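Local coordinates for protein Tox3 (Phaeosphaeria nodorum, PDB 6WES) that acts as a necrotrophic fungal effector, the mature part of a longer secreted precursor, probably recognised in wheat through the Snn3 susceptibility gene, at residues V27-D32 with Q100-G105; S89-C94 with R133-P138; A31-E36 with L45-S50. All blocks are in the same frame, centred on the assembly; numbering follows the deposited sequence.

Contact 1: V27-D32 with Q100-G105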
loop_
_atom_site.group_PDB
_atom_site.type_symbol
_atom_site.label_atom_id
_atom_site.label_comp_id
_atom_site.label_asym_id
_atom_site.label_seq_id
_atom_site.Cartn_x
_atom_site.Cartn_y
_atom_site.Cartn_z
ATOM N N VAL A 27 1.658 -6.979 0.968
ATOM C CA VAL A 27 0.909 -6.035 0.143
ATOM C C VAL A 27 1.795 -5.680 -1.039
ATOM O O VAL A 27 2.957 -5.300 -0.846
ATOM C CB VAL A 27 0.544 -4.768 0.940
ATOM C CG1 VAL A 27 -0.237 -3.795 0.066
ATOM C CG2 VAL A 27 -0.281 -5.133 2.164
ATOM N N LYS A 28 1.278 -5.827 -2.250
ATOM C CA LYS A 28 2.051 -5.502 -3.444
ATOM C C LYS A 28 1.255 -4.556 -4.327
ATOM O O LYS A 28 0.033 -4.697 -4.475
ATOM C CB LYS A 28 2.397 -6.765 -4.249
ATOM C CG LYS A 28 3.292 -7.748 -3.519
ATOM C CD LYS A 28 3.532 -8.964 -4.374
ATOM C CE LYS A 28 4.296 -10.046 -3.615
ATOM N NZ LYS A 28 4.555 -11.234 -4.494
ATOM N N VAL A 29 1.953 -3.581 -4.907
ATOM C CA VAL A 29 1.329 -2.613 -5.798
ATOM C C VAL A 29 2.162 -2.476 -7.061
ATOM O O VAL A 29 3.343 -2.832 -7.102
ATOM C CB VAL A 29 1.153 -1.238 -5.131
ATOM C CG1 VAL A 29 0.260 -1.355 -3.885
ATOM C CG2 VAL A 29 2.517 -0.623 -4.768
ATOM N N ARG A 30 1.532 -1.924 -8.100
ATOM C CA ARG A 30 2.195 -1.567 -9.343
ATOM C C ARG A 30 1.922 -0.092 -9.579
ATOM O O ARG A 30 0.827 0.397 -9.261
ATOM C CB ARG A 30 1.603 -2.398 -10.488
ATOM C CG ARG A 30 2.088 -2.002 -11.876
ATOM C CD ARG A 30 1.638 -3.016 -12.884
ATOM N NE ARG A 30 1.781 -2.475 -14.226
ATOM C CZ ARG A 30 2.058 -3.197 -15.305
ATOM N NH1 ARG A 30 2.248 -4.510 -15.215
ATOM N NH2 ARG A 30 2.166 -2.592 -16.474
ATOM N N ALA A 31 2.912 0.626 -10.107
ATOM C CA ALA A 31 2.718 2.002 -10.561
ATOM C C ALA A 31 3.014 2.048 -12.048
ATOM O O ALA A 31 4.043 1.519 -12.503
ATOM C CB ALA A 31 3.623 2.998 -9.833
ATOM N N ASP A 32 2.124 2.665 -12.809
ATOM C CA ASP A 32 2.353 2.880 -14.230
ATOM C C ASP A 32 2.565 4.374 -14.437
ATOM O O ASP A 32 1.808 5.194 -13.887
ATOM C CB ASP A 32 1.183 2.335 -15.070
ATOM C CG ASP A 32 1.213 0.801 -15.200
ATOM O OD1 ASP A 32 1.743 0.261 -16.200
ATOM O OD2 ASP A 32 0.695 0.117 -14.298
ATOM N N GLN A 100 -1.043 0.616 4.310
ATOM C CA GLN A 100 0.356 0.445 3.917
ATOM C C GLN A 100 0.780 1.542 2.947
ATOM O O GLN A 100 0.327 1.547 1.785
ATOM C CB GLN A 100 0.508 -0.936 3.284
ATOM C CG GLN A 100 1.889 -1.242 2.694
ATOM C CD GLN A 100 2.968 -1.231 3.748
ATOM O OE1 GLN A 100 3.050 -2.149 4.567
ATOM N NE2 GLN A 100 3.804 -0.190 3.748
ATOM N N PRO A 101 1.618 2.492 3.350
ATOM C CA PRO A 101 2.082 3.528 2.417
ATOM C C PRO A 101 3.112 2.990 1.441
ATOM O O PRO A 101 3.865 2.057 1.745
ATOM C CB PRO A 101 2.733 4.581 3.323
ATOM C CG PRO A 101 2.351 4.228 4.722
ATOM C CD PRO A 101 2.056 2.744 4.736
ATOM N N PHE A 102 3.138 3.607 0.252
ATOM C CA PHE A 102 4.199 3.412 -0.734
ATOM C C PHE A 102 4.556 4.764 -1.329
ATOM O O PHE A 102 3.688 5.622 -1.497
ATOM C CB PHE A 102 3.763 2.505 -1.899
ATOM C CG PHE A 102 3.507 1.074 -1.505
ATOM C CD1 PHE A 102 4.564 0.180 -1.442
ATOM C CD2 PHE A 102 2.217 0.627 -1.202
ATOM C CE1 PHE A 102 4.360 -1.136 -1.072
ATOM C CE2 PHE A 102 1.984 -0.708 -0.831
ATOM C CZ PHE A 102 3.062 -1.580 -0.775
ATOM N N THR A 103 5.836 4.959 -1.634
ATOM C CA THR A 103 6.309 6.208 -2.208
ATOM C C THR A 103 7.119 5.893 -3.450
ATOM O O THR A 103 7.959 4.991 -3.433
ATOM C CB THR A 103 7.152 7.013 -1.219
ATOM O OG1 THR A 103 6.330 7.379 -0.104
ATOM C CG2 THR A 103 7.759 8.273 -1.858
ATOM N N LEU A 104 6.851 6.636 -4.507
ATOM C CA LEU A 104 7.588 6.579 -5.758
ATOM C C LEU A 104 8.469 7.820 -5.800
ATOM O O LEU A 104 7.950 8.943 -5.734
ATOM C CB LEU A 104 6.555 6.601 -6.887
ATOM C CG LEU A 104 6.945 6.504 -8.340
ATOM C CD1 LEU A 104 7.616 5.190 -8.639
ATOM C CD2 LEU A 104 5.684 6.676 -9.169
ATOM N N GLY A 105 9.782 7.631 -5.913
ATOM C CA GLY A 105 10.738 8.729 -5.951
ATOM C C GLY A 105 11.309 8.896 -7.349
ATOM O O GLY A 105 11.619 7.907 -8.016
#

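Contact 2: S89-C94 with R133-P138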
loop_
_atom_site.group_PDB
_atom_site.type_symbol
_atom_site.label_atom_id
_atom_site.label_comp_id
_atom_site.label_asym_id
_atom_site.label_seq_id
_atom_site.Cartn_x
_atom_site.Cartn_y
_atom_site.Cartn_z
ATOM N N SER A 89 -18.943 -19.909 21.516
ATOM C CA SER A 89 -20.214 -19.676 20.842
ATOM C C SER A 89 -20.923 -18.525 21.542
ATOM O O SER A 89 -21.249 -18.647 22.735
ATOM C CB SER A 89 -21.102 -20.922 20.893
ATOM O OG SER A 89 -20.597 -21.923 20.032
ATOM N N PRO A 90 -21.175 -17.385 20.876
ATOM C CA PRO A 90 -20.727 -17.075 19.512
ATOM C C PRO A 90 -19.198 -16.956 19.458
ATOM O O PRO A 90 -18.545 -16.794 20.482
ATOM C CB PRO A 90 -21.379 -15.706 19.223
ATOM C CG PRO A 90 -22.362 -15.478 20.334
ATOM C CD PRO A 90 -21.841 -16.235 21.507
ATOM N N PRO A 91 -18.628 -17.102 18.275
ATOM C CA PRO A 91 -17.183 -16.896 18.123
ATOM C C PRO A 91 -16.831 -15.432 18.325
ATOM O O PRO A 91 -17.689 -14.546 18.326
ATOM C CB PRO A 91 -16.948 -17.298 16.667
ATOM C CG PRO A 91 -18.237 -16.925 15.980
ATOM C CD PRO A 91 -19.283 -17.352 16.988
ATOM N N THR A 92 -15.535 -15.177 18.487
ATOM C CA THR A 92 -15.017 -13.820 18.379
ATOM C C THR A 92 -14.678 -13.580 16.918
ATOM O O THR A 92 -13.861 -14.301 16.336
ATOM C CB THR A 92 -13.764 -13.646 19.233
ATOM O OG1 THR A 92 -14.090 -13.948 20.591
ATOM C CG2 THR A 92 -13.259 -12.200 19.141
ATOM N N ARG A 93 -15.306 -12.582 16.317
ATOM C CA ARG A 93 -15.047 -12.245 14.929
ATOM C C ARG A 93 -14.430 -10.861 14.864
ATOM O O ARG A 93 -14.946 -9.913 15.468
ATOM C CB ARG A 93 -16.334 -12.290 14.114
ATOM C CG ARG A 93 -17.042 -13.634 14.231
ATOM C CD ARG A 93 -18.038 -13.846 13.112
ATOM N NE ARG A 93 -17.377 -13.927 11.817
ATOM C CZ ARG A 93 -18.011 -14.182 10.679
ATOM N NH1 ARG A 93 -19.323 -14.385 10.685
ATOM N NH2 ARG A 93 -17.333 -14.229 9.539
ATOM N N CYS A 94 -13.316 -10.754 14.152
ATOM C CA CYS A 94 -12.554 -9.514 14.110
ATOM C C CYS A 94 -12.357 -9.073 12.677
ATOM O O CYS A 94 -11.962 -9.869 11.822
ATOM C CB CYS A 94 -11.175 -9.705 14.749
ATOM S SG CYS A 94 -11.247 -10.181 16.506
ATOM N N ARG A 133 -18.018 -10.489 19.917
ATOM C CA ARG A 133 -18.474 -11.862 20.136
ATOM C C ARG A 133 -19.857 -11.960 19.501
ATOM O O ARG A 133 -20.863 -11.572 20.100
ATOM C CB ARG A 133 -18.531 -12.159 21.628
ATOM C CG ARG A 133 -17.187 -12.362 22.295
ATOM C CD ARG A 133 -16.781 -13.828 22.275
ATOM N NE ARG A 133 -17.928 -14.725 22.401
ATOM C CZ ARG A 133 -18.213 -15.437 23.488
ATOM N NH1 ARG A 133 -17.435 -15.361 24.563
ATOM N NH2 ARG A 133 -19.275 -16.229 23.501
ATOM N N ALA A 134 -19.911 -12.476 18.274
ATOM C CA ALA A 134 -21.152 -12.510 17.508
ATOM C C ALA A 134 -20.969 -13.426 16.306
ATOM O O ALA A 134 -19.853 -13.816 15.955
ATOM C CB ALA A 134 -21.560 -11.103 17.056
ATOM N N ASP A 135 -22.085 -13.749 15.662
ATOM C CA ASP A 135 -22.065 -14.631 14.503
ATOM C C ASP A 135 -21.786 -13.901 13.190
ATOM O O ASP A 135 -21.714 -14.557 12.146
ATOM C CB ASP A 135 -23.388 -15.397 14.397
ATOM C CG ASP A 135 -23.712 -16.201 15.653
ATOM O OD1 ASP A 135 -22.892 -17.058 16.054
ATOM O OD2 ASP A 135 -24.801 -15.986 16.237
ATOM N N GLU A 136 -21.611 -12.575 13.213
ATOM C CA GLU A 136 -21.431 -11.773 12.009
ATOM C C GLU A 136 -20.117 -11.009 12.118
ATOM O O GLU A 136 -19.779 -10.539 13.208
ATOM C CB GLU A 136 -22.568 -10.739 11.932
ATOM C CG GLU A 136 -23.972 -11.328 12.127
ATOM C CD GLU A 136 -24.602 -10.947 13.468
ATOM O OE1 GLU A 136 -25.253 -9.881 13.541
ATOM O OE2 GLU A 136 -24.467 -11.722 14.442
ATOM N N CYS A 137 -19.376 -10.878 10.995
ATOM C CA CYS A 137 -18.158 -10.038 10.998
ATOM C C CYS A 137 -18.578 -8.581 11.174
ATOM O O CYS A 137 -19.514 -8.126 10.508
ATOM C CB CYS A 137 -17.241 -10.212 9.735
ATOM S SG CYS A 137 -15.334 -9.981 10.020
ATOM N N PRO A 138 -17.950 -7.832 12.076
ATOM C CA PRO A 138 -18.290 -6.413 12.218
ATOM C C PRO A 138 -17.952 -5.629 10.953
ATOM O O PRO A 138 -17.146 -6.045 10.115
ATOM C CB PRO A 138 -17.434 -5.958 13.410
ATOM C CG PRO A 138 -16.347 -6.989 13.531
ATOM C CD PRO A 138 -16.923 -8.269 13.040
#

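Contact 3: A31-E36 with L45-S50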
loop_
_atom_site.group_PDB
_atom_site.type_symbol
_atom_site.label_atom_id
_atom_site.label_comp_id
_atom_site.label_asym_id
_atom_site.label_seq_id
_atom_site.Cartn_x
_atom_site.Cartn_y
_atom_site.Cartn_z
ATOM N N ALA A 31 2.912 0.626 -10.107
ATOM C CA ALA A 31 2.718 2.002 -10.561
ATOM C C ALA A 31 3.014 2.048 -12.048
ATOM O O ALA A 31 4.043 1.519 -12.503
ATOM C CB ALA A 31 3.623 2.998 -9.833
ATOM N N ASP A 32 2.124 2.665 -12.809
ATOM C CA ASP A 32 2.353 2.880 -14.230
ATOM C C ASP A 32 2.565 4.374 -14.437
ATOM O O ASP A 32 1.808 5.194 -13.887
ATOM C CB ASP A 32 1.183 2.335 -15.070
ATOM C CG ASP A 32 1.213 0.801 -15.200
ATOM O OD1 ASP A 32 1.743 0.261 -16.200
ATOM O OD2 ASP A 32 0.695 0.117 -14.298
ATOM N N ILE A 33 3.618 4.724 -15.172
ATOM C CA ILE A 33 4.035 6.123 -15.311
ATOM C C ILE A 33 4.360 6.429 -16.768
ATOM O O ILE A 33 5.488 6.169 -17.208
ATOM C CB ILE A 33 5.266 6.445 -14.444
ATOM C CG1 ILE A 33 5.118 5.885 -13.025
ATOM C CG2 ILE A 33 5.466 7.959 -14.439
ATOM C CD1 ILE A 33 5.951 4.683 -12.805
ATOM N N PRO A 34 3.426 6.965 -17.541
ATOM C CA PRO A 34 3.729 7.366 -18.916
ATOM C C PRO A 34 4.675 8.556 -18.926
ATOM O O PRO A 34 4.713 9.364 -17.992
ATOM C CB PRO A 34 2.363 7.792 -19.475
ATOM C CG PRO A 34 1.320 7.359 -18.454
ATOM C CD PRO A 34 2.025 7.202 -17.165
ATOM N N PHE A 35 5.437 8.684 -20.009
ATOM C CA PHE A 35 6.356 9.807 -20.126
ATOM C C PHE A 35 6.290 10.291 -21.568
ATOM O O PHE A 35 6.514 9.512 -22.503
ATOM C CB PHE A 35 7.785 9.366 -19.753
ATOM C CG PHE A 35 8.839 10.446 -19.858
ATOM C CD1 PHE A 35 9.234 11.160 -18.755
ATOM C CD2 PHE A 35 9.481 10.676 -21.061
ATOM C CE1 PHE A 35 10.227 12.147 -18.850
ATOM C CE2 PHE A 35 10.465 11.669 -21.178
ATOM C CZ PHE A 35 10.842 12.392 -20.067
ATOM N N GLU A 36 6.023 11.577 -21.760
ATOM C CA GLU A 36 5.984 12.146 -23.105
ATOM C C GLU A 36 7.388 12.574 -23.507
ATOM O O GLU A 36 7.959 13.497 -22.909
ATOM C CB GLU A 36 5.014 13.329 -23.138
ATOM C CG GLU A 36 5.068 14.172 -24.421
ATOM C CD GLU A 36 4.885 13.363 -25.701
ATOM O OE1 GLU A 36 3.741 12.897 -25.934
ATOM O OE2 GLU A 36 5.845 13.236 -26.474
ATOM N N LEU A 45 3.578 14.417 -14.446
ATOM C CA LEU A 45 3.456 12.981 -14.678
ATOM C C LEU A 45 2.124 12.503 -14.143
ATOM O O LEU A 45 1.665 12.984 -13.108
ATOM C CB LEU A 45 4.573 12.192 -13.971
ATOM C CG LEU A 45 5.981 12.531 -14.452
ATOM C CD1 LEU A 45 6.987 11.856 -13.518
ATOM C CD2 LEU A 45 6.166 12.042 -15.880
ATOM N N ARG A 46 1.501 11.568 -14.835
ATOM C CA ARG A 46 0.229 10.993 -14.417
ATOM C C ARG A 46 0.496 9.549 -14.004
ATOM O O ARG A 46 0.646 8.669 -14.862
ATOM C CB ARG A 46 -0.776 11.082 -15.559
ATOM C CG ARG A 46 -1.202 12.510 -15.826
ATOM C CD ARG A 46 -2.133 12.611 -17.021
ATOM N NE ARG A 46 -2.369 14.008 -17.383
ATOM C CZ ARG A 46 -1.569 14.717 -18.177
ATOM N NH1 ARG A 46 -0.479 14.158 -18.697
ATOM N NH2 ARG A 46 -1.857 15.984 -18.451
ATOM N N VAL A 47 0.540 9.310 -12.691
ATOM C CA VAL A 47 0.835 8.001 -12.118
ATOM C C VAL A 47 -0.476 7.271 -11.851
ATOM O O VAL A 47 -1.416 7.853 -11.288
ATOM C CB VAL A 47 1.652 8.160 -10.823
ATOM C CG1 VAL A 47 1.846 6.833 -10.128
ATOM C CG2 VAL A 47 3.012 8.807 -11.116
ATOM N N THR A 48 -0.544 6.004 -12.240
ATOM C CA THR A 48 -1.663 5.141 -11.861
ATOM C C THR A 48 -1.130 4.038 -10.958
ATOM O O THR A 48 -0.337 3.197 -11.403
ATOM C CB THR A 48 -2.306 4.530 -13.107
ATOM O OG1 THR A 48 -2.880 5.583 -13.902
ATOM C CG2 THR A 48 -3.417 3.511 -12.753
ATOM N N TRP A 49 -1.578 4.016 -9.709
ATOM C CA TRP A 49 -1.277 2.906 -8.802
ATOM C C TRP A 49 -2.343 1.833 -8.978
ATOM O O TRP A 49 -3.537 2.156 -9.147
ATOM C CB TRP A 49 -1.330 3.372 -7.346
ATOM C CG TRP A 49 -0.311 4.408 -6.939
ATOM C CD1 TRP A 49 -0.489 5.756 -6.893
ATOM C CD2 TRP A 49 1.015 4.161 -6.456
ATOM N NE1 TRP A 49 0.641 6.371 -6.408
ATOM C CE2 TRP A 49 1.576 5.410 -6.134
ATOM C CE3 TRP A 49 1.769 2.999 -6.253
ATOM C CZ2 TRP A 49 2.861 5.536 -5.611
ATOM C CZ3 TRP A 49 3.045 3.124 -5.722
ATOM C CH2 TRP A 49 3.576 4.386 -5.417
ATOM N N SER A 50 -1.942 0.569 -8.885
ATOM C CA SER A 50 -2.912 -0.516 -8.983
ATOM C C SER A 50 -2.525 -1.666 -8.063
ATOM O O SER A 50 -1.375 -1.801 -7.638
ATOM C CB SER A 50 -3.074 -1.009 -10.420
ATOM O OG SER A 50 -1.843 -1.512 -10.900
HETATM O O HOH W 1 -0.837 0.622 -12.282
HETATM O O HOH W 2 2.710 11.050 -17.431
#

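Contact 1: V27-D32 with Q100-G105
The Phe102 ring meets Val29 over one face and Val27 at its edge. CG2 of Val29 sits almost squarely over the ring, 3.7 Å from its centroid and 9° off the normal, a CH-pi contact. The second methyl of Val29 reaches the rim, with CG1 3.6 Å from Phe102 CE2. At the edge, near the ring plane, lie the carbonyl O of Val27, 3.7 Å from Phe102 CZ, and the methyl Val27 CG1, 3.9 Å from Phe102 CE2. That methyl stands anti to the backbone N (chi1 -180°), a rotation that lays it beside the ring edge.

The row continues with Ala31 CB against Leu104 CD2 at 4.3 Å, and at its other end Val27 CB rests on CG of Gln100. The bent Gln100 chain turns its amide away from the valines, NE2 donating to Pro101 O and to the backbone O of Gln123. Phe9, Thr11 and Ala77 also touch the Phe102 ring.

With axes 9.1 Å apart and inclined by 34°, the two strands are joined by side chains. Such packing between unpaired strands fills the interior of beta barrels and sandwiches, in keeping with the barrel of this effector.

Contact 2: S89-C94 with R133-P138
Arg93 and Arg133 reach across from the two segments, each to a backbone carbonyl oxygen of the opposing segment. NH1 of Arg93 donates to Asp135 O at 2.8 Å; the oxygen lies in the guanidinium plane, while the donor stands 49° out of the carbonyl plane, away from either lone pair, and the N-H points off line at 137°. One face of the same guanidinium rests on the backbone N of Cys137, and the bend at chi3 (65°) folds the group over the loop. Nearer the backbone, Arg93 CG lies 3.3 Å from Ala134 O. Arg133 folds back at chi2 and chi3 toward Pro90: NE makes a weak bond to Pro90 O at 2.9 Å, an oxygen also bonded by Thr88 OG1, NH2 comes 3.2 Å from Pro90 CD, and CD lies 3.2 Å from Thr92 OG1.

Between the arginines the main chains meet. Ala134 N donates to Pro91 O at 3.0 Å, and Arg133 CA-H approaches the same oxygen. Thr92 and Arg133 form an antiparallel non-hydrogen-bonded pair. The peptide before Pro90 is cis, and Pro90 CB rests on Ala134 CA at 3.6 Å.

Farther out, disulfides fix both segments: Cys94 with Cys131 on the neighbouring strand 126-133, and Cys137 with Cys82 on strand 72-85. Strand 72-85 also pairs with Thr92 and Cys94, and its Met84 touches Pro91 and Arg93.

Within the two segments no carboxylate oxygen touches the Arg93 guanidinium; Asp135 OD1 is 7.0 Å from Arg93 NH1. Arg93 NE is buried with no partner in the model, which probably carries some energetic cost. The chemistry points to a loop held by hydrogen bonds to backbone carbonyls, proline packing and the Cys137-Cys82 disulfide, while Cys94-Cys131 links the neighbouring strands.

Contact 3: A31-E36 with L45-S50
Backbone hydrogen bonds pair Asp32 with Thr48 in both directions: Asp32 N donates to Thr48 O at 2.9 Å, and Thr48 N to Asp32 O at 3.0 Å. Ala31 and Trp49 form the adjoining non-hydrogen-bonded pair. Beyond Asp32 the pairing is interrupted, consistent with Pro34 lacking an N-H; Pro34 CD lies 3.1 Å from Arg46 O. A water bridges the gap, donating to Pro34 O at 2.7 Å and accepting from Arg46 N. A second water lies within hydrogen-bonding distance of Asp32 OD2, Thr48 O and Ser50 OG; that carboxylate is also bound by Arg30.

The apolar contacts gather on the face of Ala31 and Trp49, opposite to that of Asp32 and Thr48. Ala31 CB and Val47 CG1 both sit over the Trp49 ring, offset toward its rim, with Ala31 CB 4.0 Å from Trp49 CE3. Ile33 and Val47 run side by side, Ile33 CG1 to Val47 CG2 4.1 Å. Leu45 CD2 meets Phe35 CD1 obliquely at 4.3 Å.

The pair belongs to the hairpin of strands 23-36 and 45-53. Strand 2-16 pairs with the other edge of 31-36, strand 63-66 with that of 45-50, while Phe102 and Leu104 of strand 92-105 pack against the apolar face.

In the fold
All three contacts draw on one antiparallel sheet. Contacts 1 and 3 share Ala31 and Asp32 on strand 23-36, with centres about 11 Å apart. They touch directly: Val29 packs on Trp49 and Leu104 on Val47, and between the neighbouring strands Arg30 O probably accepts a hydrogen bond from Ser50 N. Contact 2 lies at the far end of the molecule, its centre about 33 Å from that of contact 1 and 42 Å from that of contact 3, yet strand 92-105 runs from it into contact 1. Along the chain, contact 3 closes before contact 2 opens, whereas contacts 1 and 2 interleave. The elongated effector thus combines a hydrophobic barrel interior with a disulfide-linked, more exposed end.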